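Ubiquitin conjugating enzyme (Agrocybe aegerita, PDB 3WE5) probably accepts activated ubiquitin as a thioester from an E1 enzyme and hands it on to target proteins, as other E2 ubiquitin-conjugating enzymes do. Local coordinates at residues V43-V48 and S126-C131; I112-L117 and V132-M137; R34-E39 and W56-E61. One frame throughout, in Å; residues are numbered along the deposited sequence.

Interaction 1. Residues V43-V48 and S126-C131; sequences VGITLV and SVIAVC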
loop_
_atom_site.group_PDB
_atom_site.type_symbol
_atom_site.label_atom_id
_atom_site.label_comp_id
_atom_site.label_asym_id
_atom_site.label_seq_id
_atom_site.Cartn_x
_atom_site.Cartn_y
_atom_site.Cartn_z
ATOM N N VAL A 43 -5.287 -11.234 25.166
ATOM C CA VAL A 43 -5.271 -9.856 25.626
ATOM C C VAL A 43 -5.452 -8.859 24.480
ATOM O O VAL A 43 -4.852 -8.999 23.388
ATOM C CB VAL A 43 -3.973 -9.562 26.464
ATOM C CG1 VAL A 43 -2.717 -9.726 25.620
ATOM C CG2 VAL A 43 -4.034 -8.167 27.078
ATOM N N GLY A 44 -6.307 -7.871 24.722
ATOM C CA GLY A 44 -6.502 -6.797 23.768
ATOM C C GLY A 44 -7.647 -7.124 22.821
ATOM O O GLY A 44 -8.096 -6.274 22.059
ATOM N N ILE A 45 -8.122 -8.355 22.875
ATOM C CA ILE A 45 -9.214 -8.746 21.969
ATOM C C ILE A 45 -10.470 -8.977 22.796
ATOM O O ILE A 45 -10.451 -9.694 23.784
ATOM C CB ILE A 45 -8.832 -9.990 21.148
ATOM C CG1 ILE A 45 -7.693 -9.675 20.182
ATOM C CG2 ILE A 45 -10.064 -10.513 20.366
ATOM C CD1 ILE A 45 -6.890 -10.895 19.806
ATOM N N THR A 46 -11.579 -8.339 22.424
ATOM C CA THR A 46 -12.816 -8.526 23.192
ATOM C C THR A 46 -13.984 -8.842 22.267
ATOM O O THR A 46 -14.192 -8.134 21.295
ATOM C CB THR A 46 -13.179 -7.254 23.953
ATOM O OG1 THR A 46 -12.055 -6.856 24.751
ATOM C CG2 THR A 46 -14.383 -7.482 24.849
ATOM N N LEU A 47 -14.714 -9.906 22.576
ATOM C CA LEU A 47 -15.988 -10.201 21.876
ATOM C C LEU A 47 -17.073 -9.256 22.368
ATOM O O LEU A 47 -17.324 -9.186 23.581
ATOM C CB LEU A 47 -16.390 -11.662 22.114
ATOM C CG LEU A 47 -17.749 -12.061 21.502
ATOM C CD1 LEU A 47 -17.648 -11.995 19.998
ATOM C CD2 LEU A 47 -18.104 -13.460 21.935
ATOM N N VAL A 48 -17.668 -8.509 21.433
ATOM C CA VAL A 48 -18.710 -7.501 21.708
ATOM C C VAL A 48 -20.109 -8.004 21.343
ATOM O O VAL A 48 -21.074 -7.718 22.047
ATOM C CB VAL A 48 -18.366 -6.179 20.985
ATOM C CG1 VAL A 48 -19.558 -5.229 20.945
ATOM C CG2 VAL A 48 -17.181 -5.531 21.694
ATOM N N SER A 126 -9.234 -19.925 12.758
ATOM C CA SER A 126 -10.429 -19.659 13.548
ATOM C C SER A 126 -10.624 -18.169 13.579
ATOM O O SER A 126 -9.761 -17.409 13.160
ATOM C CB SER A 126 -10.252 -20.149 14.976
ATOM O OG SER A 126 -9.175 -19.473 15.617
ATOM N N VAL A 127 -11.777 -17.740 14.068
ATOM C CA VAL A 127 -12.029 -16.323 14.191
ATOM C C VAL A 127 -10.975 -15.649 15.095
ATOM O O VAL A 127 -10.449 -14.569 14.760
ATOM C CB VAL A 127 -13.430 -16.114 14.767
ATOM C CG1 VAL A 127 -13.622 -14.633 15.095
ATOM C CG2 VAL A 127 -14.455 -16.575 13.732
ATOM N N ILE A 128 -10.691 -16.277 16.223
ATOM C CA ILE A 128 -9.706 -15.716 17.163
ATOM C C ILE A 128 -8.317 -15.661 16.532
ATOM O O ILE A 128 -7.606 -14.677 16.694
ATOM C CB ILE A 128 -9.704 -16.476 18.485
ATOM C CG1 ILE A 128 -11.036 -16.240 19.194
ATOM C CG2 ILE A 128 -8.541 -16.017 19.372
ATOM C CD1 ILE A 128 -11.200 -14.816 19.766
ATOM N N ALA A 129 -7.934 -16.686 15.776
ATOM C CA ALA A 129 -6.665 -16.598 15.019
ATOM C C ALA A 129 -6.598 -15.409 14.076
ATOM O O ALA A 129 -5.568 -14.752 13.964
ATOM C CB ALA A 129 -6.378 -17.933 14.252
ATOM N N VAL A 130 -7.687 -15.104 13.385
ATOM C CA VAL A 130 -7.724 -13.936 12.544
ATOM C C VAL A 130 -7.552 -12.660 13.377
ATOM O O VAL A 130 -6.825 -11.749 12.974
ATOM C CB VAL A 130 -9.047 -13.869 11.755
ATOM C CG1 VAL A 130 -9.139 -12.565 10.961
ATOM C CG2 VAL A 130 -9.152 -15.073 10.825
ATOM N N CYS A 131 -8.253 -12.580 14.509
ATOM C CA CYS A 131 -8.142 -11.399 15.379
ATOM C C CYS A 131 -6.699 -11.165 15.813
ATOM O O CYS A 131 -6.203 -10.019 15.788
ATOM C CB CYS A 131 -8.970 -11.597 16.638
ATOM S SG CYS A 131 -10.780 -11.438 16.365
#
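Ile45 meets Cys131 with both of its branches, and this pair buries most of the surface in the contact between 43-48 and 126-131. The methyl CD1 of Ile45 lies 3.9 Å from CB of Cys131, and CG2 of Ile45 comes to 4.0 Å from that same CB, so the cysteine methylene faces a fork of two methyls, CG2 and CD1. The fork follows from the first torsion: with chi1 at -67°, CG2 stands anti to the backbone N while CG1 runs beside it. The extended second torsion (chi2 155°) then takes CD1 of Ile45 on to the helix backbone, 4.0 Å from Cys131 C. The sulfur is less involved, SG of Cys131 being 4.2 Å from CG2 of Ile45. The backbones come close here, with 7.2 Å between the CA atoms of Ile45 and Cys131.

Here the first strand of the antiparallel sheet of the E2 fold packs against helix 127-140, the helix that runs across one face of that sheet. Ile45 points to the helix, whereas the neighbouring Thr46 turns away from it and packs on Thr59 of strand 55-61.

One helical turn before Cys131, Ile128 adds a looser touch: its CD1 lies 4.5 Å from CG2 of Ile45, and the same side chain also packs on Ile36 of helix 24-39. The helix begins at Ser126, an N-cap whose OG accepts from Ala129 N at 3.1 Å with a nearly straight N-H...O angle of 164°. Val127 N, also in this first turn, is taken up by the carboxylate of Glu32.

Interaction 2. Residues I112-L117 and V132-M137; sequences ICASIL and VTLQSM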
loop_
_atom_site.group_PDB
_atom_site.type_symbol
_atom_site.label_atom_id
_atom_site.label_comp_id
_atom_site.label_asym_id
_atom_site.label_seq_id
_atom_site.Cartn_x
_atom_site.Cartn_y
_atom_site.Cartn_z
ATOM N N ILE A 112 -9.847 -4.897 4.472
ATOM C CA ILE A 112 -8.497 -5.279 4.885
ATOM C C ILE A 112 -7.812 -6.118 3.817
ATOM O O ILE A 112 -8.396 -7.073 3.313
ATOM C CB ILE A 112 -8.549 -6.111 6.180
ATOM C CG1 ILE A 112 -9.201 -5.315 7.322
ATOM C CG2 ILE A 112 -7.150 -6.622 6.557
ATOM C CD1 ILE A 112 -9.677 -6.183 8.489
ATOM N N CYS A 113 -6.579 -5.766 3.470
ATOM C CA CYS A 113 -5.758 -6.637 2.619
ATOM C C CYS A 113 -4.807 -7.478 3.479
ATOM O O CYS A 113 -3.782 -6.996 3.958
ATOM C CB CYS A 113 -4.963 -5.798 1.614
ATOM S SG CYS A 113 -4.082 -6.792 0.379
ATOM N N ALA A 114 -5.153 -8.739 3.699
ATOM C CA ALA A 114 -4.302 -9.615 4.500
ATOM C C ALA A 114 -4.433 -11.013 3.945
ATOM O O ALA A 114 -5.529 -11.430 3.583
ATOM C CB ALA A 114 -4.716 -9.589 5.953
ATOM N N SER A 115 -3.310 -11.727 3.859
ATOM C CA SER A 115 -3.298 -13.063 3.266
ATOM C C SER A 115 -4.185 -14.083 3.983
ATOM O O SER A 115 -4.763 -14.964 3.333
ATOM C CB SER A 115 -1.859 -13.581 3.126
ATOM O OG SER A 115 -1.159 -13.521 4.359
ATOM N N ILE A 116 -4.321 -13.946 5.304
ATOM C CA ILE A 116 -5.201 -14.811 6.088
ATOM C C ILE A 116 -6.651 -14.732 5.613
ATOM O O ILE A 116 -7.420 -15.680 5.815
ATOM C CB ILE A 116 -5.107 -14.478 7.609
ATOM C CG1 ILE A 116 -5.717 -15.585 8.463
ATOM C CG2 ILE A 116 -5.736 -13.136 7.934
ATOM C CD1 ILE A 116 -5.371 -15.468 9.941
ATOM N N LEU A 117 -7.024 -13.618 4.984
ATOM C CA LEU A 117 -8.412 -13.436 4.520
ATOM C C LEU A 117 -8.581 -13.891 3.078
ATOM O O LEU A 117 -9.694 -13.932 2.563
ATOM C CB LEU A 117 -8.838 -11.980 4.651
ATOM C CG LEU A 117 -8.685 -11.414 6.057
ATOM C CD1 LEU A 117 -9.059 -9.941 6.096
ATOM C CD2 LEU A 117 -9.530 -12.210 7.032
ATOM N N VAL A 132 -6.058 -12.246 16.236
ATOM C CA VAL A 132 -4.658 -12.170 16.703
ATOM C C VAL A 132 -3.723 -11.755 15.584
ATOM O O VAL A 132 -2.820 -10.923 15.785
ATOM C CB VAL A 132 -4.200 -13.516 17.278
ATOM C CG1 VAL A 132 -2.674 -13.567 17.422
ATOM C CG2 VAL A 132 -4.886 -13.801 18.618
ATOM N N THR A 133 -3.910 -12.358 14.406
ATOM C CA THR A 133 -3.125 -11.989 13.224
ATOM C C THR A 133 -3.265 -10.526 12.835
ATOM O O THR A 133 -2.279 -9.863 12.525
ATOM C CB THR A 133 -3.490 -12.904 11.999
ATOM O OG1 THR A 133 -3.260 -14.274 12.348
ATOM C CG2 THR A 133 -2.659 -12.551 10.772
ATOM N N LEU A 134 -4.484 -9.998 12.851
ATOM C CA LEU A 134 -4.693 -8.610 12.489
ATOM C C LEU A 134 -4.150 -7.666 13.570
ATOM O O LEU A 134 -3.630 -6.580 13.251
ATOM C CB LEU A 134 -6.188 -8.334 12.237
ATOM C CG LEU A 134 -6.777 -9.081 11.043
ATOM C CD1 LEU A 134 -8.266 -8.797 10.920
ATOM C CD2 LEU A 134 -6.074 -8.701 9.739
ATOM N N GLN A 135 -4.254 -8.082 14.828
ATOM C CA GLN A 135 -3.672 -7.311 15.930
ATOM C C GLN A 135 -2.159 -7.190 15.741
ATOM O O GLN A 135 -1.596 -6.104 15.908
ATOM C CB GLN A 135 -3.974 -8.010 17.245
ATOM C CG GLN A 135 -3.602 -7.235 18.535
ATOM C CD GLN A 135 -3.821 -8.109 19.743
ATOM O OE1 GLN A 135 -3.495 -9.303 19.718
ATOM N NE2 GLN A 135 -4.396 -7.545 20.801
ATOM N N SER A 136 -1.527 -8.301 15.375
ATOM C CA SER A 136 -0.083 -8.354 15.115
ATOM C C SER A 136 0.333 -7.566 13.879
ATOM O O SER A 136 1.423 -6.978 13.838
ATOM C CB SER A 136 0.363 -9.812 14.951
ATOM O OG SER A 136 0.216 -10.535 16.151
ATOM N N MET A 137 -0.519 -7.567 12.856
ATOM C CA MET A 137 -0.275 -6.765 11.672
ATOM C C MET A 137 -0.265 -5.280 12.025
ATOM O O MET A 137 0.582 -4.521 11.541
ATOM C CB MET A 137 -1.359 -7.045 10.620
ATOM C CG MET A 137 -1.345 -6.111 9.413
ATOM S SD MET A 137 -2.906 -6.177 8.503
ATOM C CE MET A 137 -3.899 -5.034 9.445
#
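In the long loop between strand 89-92 and helix 127-140, the region that carries the catalytic cysteine in E2 enzymes, Ile112, Ala114 and Ile116 all direct their side chains at Leu134 and Thr133 of the helix. Leu134 receives the first two. Its CD1 meets CD1 of Ile112 tip to tip at 3.8 Å, while its other methyl, CD2, lies 4.1 Å from CB of Ala114 and 4.0 Å from CG2 of Ile112. Both leucine methyls thus pack on Ile112, and CD2 also reaches Ala114. Further along, Ile116 sits in a short 3-10 turn in which Leu117 N bonds to Ala114 O at 3.0 Å. Extended through both torsions (chi1 -165°, chi2 167°), Ile116 meets Thr133 tip to tip, its CD1 stopping 3.4 Å from OG1 and 3.8 Å from CB of Thr133. Val90 and Leu75 of the sheet touch both Ile112 and Leu134 and continue the apolar layer, whereas Cys113 turns its side chain away from the helix and packs on Ala148 of the second subunit. OG1 of Thr133 has its polar partner in Ala129 O, one turn back, so an apolar methyl can pack against it without leaving that oxygen unpartnered, and the loop is held on the helix here by apolar side chains.

Interaction 3. Residues R34-E39 and W56-E61; sequences REIQSE and WLFTIE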
loop_
_atom_site.group_PDB
_atom_site.type_symbol
_atom_site.label_atom_id
_atom_site.label_comp_id
_atom_site.label_asym_id
_atom_site.label_seq_id
_atom_site.Cartn_x
_atom_site.Cartn_y
_atom_site.Cartn_z
ATOM N N ARG A 34 -18.304 -21.255 21.855
ATOM C CA ARG A 34 -18.153 -21.980 23.111
ATOM C C ARG A 34 -16.725 -21.825 23.621
ATOM O O ARG A 34 -16.511 -21.565 24.815
ATOM C CB ARG A 34 -18.464 -23.463 22.878
ATOM C CG ARG A 34 -18.381 -24.390 24.079
ATOM C CD ARG A 34 -18.798 -25.831 23.646
ATOM N NE ARG A 34 -20.218 -25.864 23.274
ATOM C CZ ARG A 34 -20.714 -26.123 22.053
ATOM N NH1 ARG A 34 -19.938 -26.406 21.001
ATOM N NH2 ARG A 34 -22.026 -26.101 21.882
ATOM N N GLU A 35 -15.761 -21.964 22.718
ATOM C CA GLU A 35 -14.352 -21.836 23.126
ATOM C C GLU A 35 -13.984 -20.419 23.549
ATOM O O GLU A 35 -13.229 -20.253 24.509
ATOM C CB GLU A 35 -13.411 -22.388 22.060
ATOM C CG GLU A 35 -13.643 -23.882 21.754
ATOM C CD GLU A 35 -13.559 -24.793 22.976
ATOM O OE1 GLU A 35 -12.705 -24.549 23.858
ATOM O OE2 GLU A 35 -14.346 -25.765 23.049
ATOM N N ILE A 36 -14.515 -19.401 22.869
ATOM C CA ILE A 36 -14.282 -18.006 23.273
ATOM C C ILE A 36 -14.835 -17.795 24.680
ATOM O O ILE A 36 -14.179 -17.163 25.528
ATOM C CB ILE A 36 -14.915 -17.033 22.272
ATOM C CG1 ILE A 36 -14.081 -17.004 20.987
ATOM C CG2 ILE A 36 -15.022 -15.586 22.854
ATOM C CD1 ILE A 36 -14.794 -16.343 19.794
ATOM N N GLN A 37 -16.021 -18.337 24.962
ATOM C CA GLN A 37 -16.588 -18.232 26.305
ATOM C C GLN A 37 -15.767 -18.992 27.357
ATOM O O GLN A 37 -15.564 -18.489 28.477
ATOM C CB GLN A 37 -18.048 -18.727 26.348
ATOM C CG GLN A 37 -18.672 -18.581 27.725
ATOM C CD GLN A 37 -20.051 -19.199 27.809
ATOM O OE1 GLN A 37 -20.189 -20.373 28.119
ATOM N NE2 GLN A 37 -21.072 -18.407 27.528
ATOM N N SER A 38 -15.298 -20.182 27.006
ATOM C CA SER A 38 -14.590 -21.077 27.926
ATOM C C SER A 38 -13.171 -20.603 28.206
ATOM O O SER A 38 -12.737 -20.530 29.376
ATOM C CB SER A 38 -14.495 -22.456 27.290
ATOM O OG SER A 38 -13.994 -23.373 28.232
ATOM N N GLU A 39 -12.464 -20.302 27.121
ATOM C CA GLU A 39 -11.026 -19.970 27.157
ATOM C C GLU A 39 -10.788 -18.496 27.368
ATOM O O GLU A 39 -9.691 -18.073 27.771
ATOM C CB GLU A 39 -10.360 -20.389 25.849
ATOM C CG GLU A 39 -10.344 -21.886 25.641
ATOM C CD GLU A 39 -9.389 -22.604 26.592
ATOM O OE1 GLU A 39 -9.584 -23.816 26.791
ATOM O OE2 GLU A 39 -8.438 -21.971 27.130
ATOM N N TRP A 56 -20.411 -11.355 13.626
ATOM C CA TRP A 56 -19.878 -11.118 14.970
ATOM C C TRP A 56 -19.047 -9.838 14.990
ATOM O O TRP A 56 -18.466 -9.422 13.979
ATOM C CB TRP A 56 -18.958 -12.280 15.407
ATOM C CG TRP A 56 -19.611 -13.622 15.624
ATOM C CD1 TRP A 56 -20.944 -13.943 15.510
ATOM C CD2 TRP A 56 -18.936 -14.818 16.013
ATOM N NE1 TRP A 56 -21.131 -15.285 15.801
ATOM C CE2 TRP A 56 -19.911 -15.842 16.115
ATOM C CE3 TRP A 56 -17.590 -15.125 16.290
ATOM C CZ2 TRP A 56 -19.582 -17.168 16.462
ATOM C CZ3 TRP A 56 -17.260 -16.445 16.630
ATOM C CH2 TRP A 56 -18.263 -17.452 16.732
ATOM N N LEU A 57 -18.987 -9.201 16.160
ATOM C CA LEU A 57 -18.159 -8.011 16.348
ATOM C C LEU A 57 -17.194 -8.200 17.526
ATOM O O LEU A 57 -17.579 -8.699 18.586
ATOM C CB LEU A 57 -19.053 -6.815 16.686
ATOM C CG LEU A 57 -20.033 -6.368 15.605
ATOM C CD1 LEU A 57 -20.966 -5.274 16.195
ATOM C CD2 LEU A 57 -19.313 -5.857 14.386
ATOM N N PHE A 58 -15.948 -7.780 17.313
ATOM C CA PHE A 58 -14.912 -7.731 18.351
ATOM C C PHE A 58 -14.362 -6.302 18.476
ATOM O O PHE A 58 -14.448 -5.511 17.546
ATOM C CB PHE A 58 -13.730 -8.634 17.958
ATOM C CG PHE A 58 -14.038 -10.086 17.967
ATOM C CD1 PHE A 58 -14.691 -10.676 16.890
ATOM C CD2 PHE A 58 -13.678 -10.884 19.047
ATOM C CE1 PHE A 58 -14.973 -12.032 16.899
ATOM C CE2 PHE A 58 -13.948 -12.240 19.068
ATOM C CZ PHE A 58 -14.624 -12.818 17.979
ATOM N N THR A 59 -13.785 -5.977 19.629
ATOM C CA THR A 59 -12.873 -4.832 19.677
ATOM C C THR A 59 -11.444 -5.355 19.688
ATOM O O THR A 59 -11.173 -6.399 20.267
ATOM C CB THR A 59 -13.117 -3.908 20.860
ATOM O OG1 THR A 59 -12.965 -4.629 22.076
ATOM C CG2 THR A 59 -14.509 -3.318 20.788
ATOM N N ILE A 60 -10.561 -4.617 19.018
ATOM C CA ILE A 60 -9.153 -4.991 18.909
ATOM C C ILE A 60 -8.335 -3.815 19.434
ATOM O O ILE A 60 -8.423 -2.688 18.910
ATOM C CB ILE A 60 -8.764 -5.220 17.458
ATOM C CG1 ILE A 60 -9.610 -6.347 16.834
ATOM C CG2 ILE A 60 -7.255 -5.509 17.333
ATOM C CD1 ILE A 60 -9.467 -7.704 17.509
ATOM N N GLU A 61 -7.546 -4.078 20.468
ATOM C CA GLU A 61 -6.580 -3.082 20.941
ATOM C C GLU A 61 -5.203 -3.672 20.773
ATOM O O GLU A 61 -4.971 -4.826 21.128
ATOM C CB GLU A 61 -6.809 -2.746 22.408
ATOM C CG GLU A 61 -5.764 -1.766 22.944
ATOM C CD GLU A 61 -6.132 -1.175 24.282
ATOM O OE1 GLU A 61 -7.299 -1.343 24.702
ATOM O OE2 GLU A 61 -5.244 -0.541 24.902
#
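Ile36 supplies the helix side of the apolar packing in this contact, and a single methyl does the work. Its CD1 lies 4.0 Å from CZ of Phe58 and equally 4.0 Å from CZ3 of Trp56, so the tip of the side chain rests where the outer ends of two aromatic groups converge. The extended chain of Ile36, with chi2 at 166°, carries CD1 well away from the helix axis and lets it span a wide gap: the CA atoms of Ile36 and Phe58 are 11.4 Å apart.

The two methyl-to-ring approaches differ. CD1 comes to Phe58 at the ring edge, close to the ring plane, with the two side chains arriving from opposite directions. Its approach to the Trp56 ring is oblique, nearest CZ3 in the six-membered part of the indole. Separated by one residue on the strand, the two rings reach out on the same side of it, and each has an aromatic partner of its own: Trp56 makes an edge-to-face pair with Phe79, and the Phe58 ring meets that of Phe77 at about 70°.

Hydrogen bonds act around this apolar meeting. The buried indole NE1 of Trp56 is bonded to Asp52 O, which satisfies its one polar atom and probably helps to fix the turn of the ring. Phe58 shares backbone bonds with Leu75 of the adjacent strand, and Ser38 N bonds to Arg34 O at 2.9 Å within the last turns of the helix.

Together these features show the N-terminal helix of the E2 fold, 24-39, packing on the sheet where helix 127-140 also meets it, with Ile36 reaching Trp56 and Phe58 of strand 55-61 and Ile128 of that helix.

Interactions 1 and 3 are buried and neighbouring, their centres about 5 Å apart: strands 45-49 and 55-61 lie side by side in the sheet, joined by backbone bonds such as that from Thr59 N to Thr46 O, and Ile128 of interaction 1 packs on both Ile36 and Phe58 of interaction 3. Interaction 2 shares helix 127-140 with interaction 1 but uses its next turns to hold a loop, and is only partly buried. Aliphatic groups dominate interactions 1 and 2, whereas interaction 3 sets a methyl against aromatic rings. Gln135 ties all three: its NE2 is hydrogen-bonded to the carbonyls of Val43, just before strand 45-49, and Glu61.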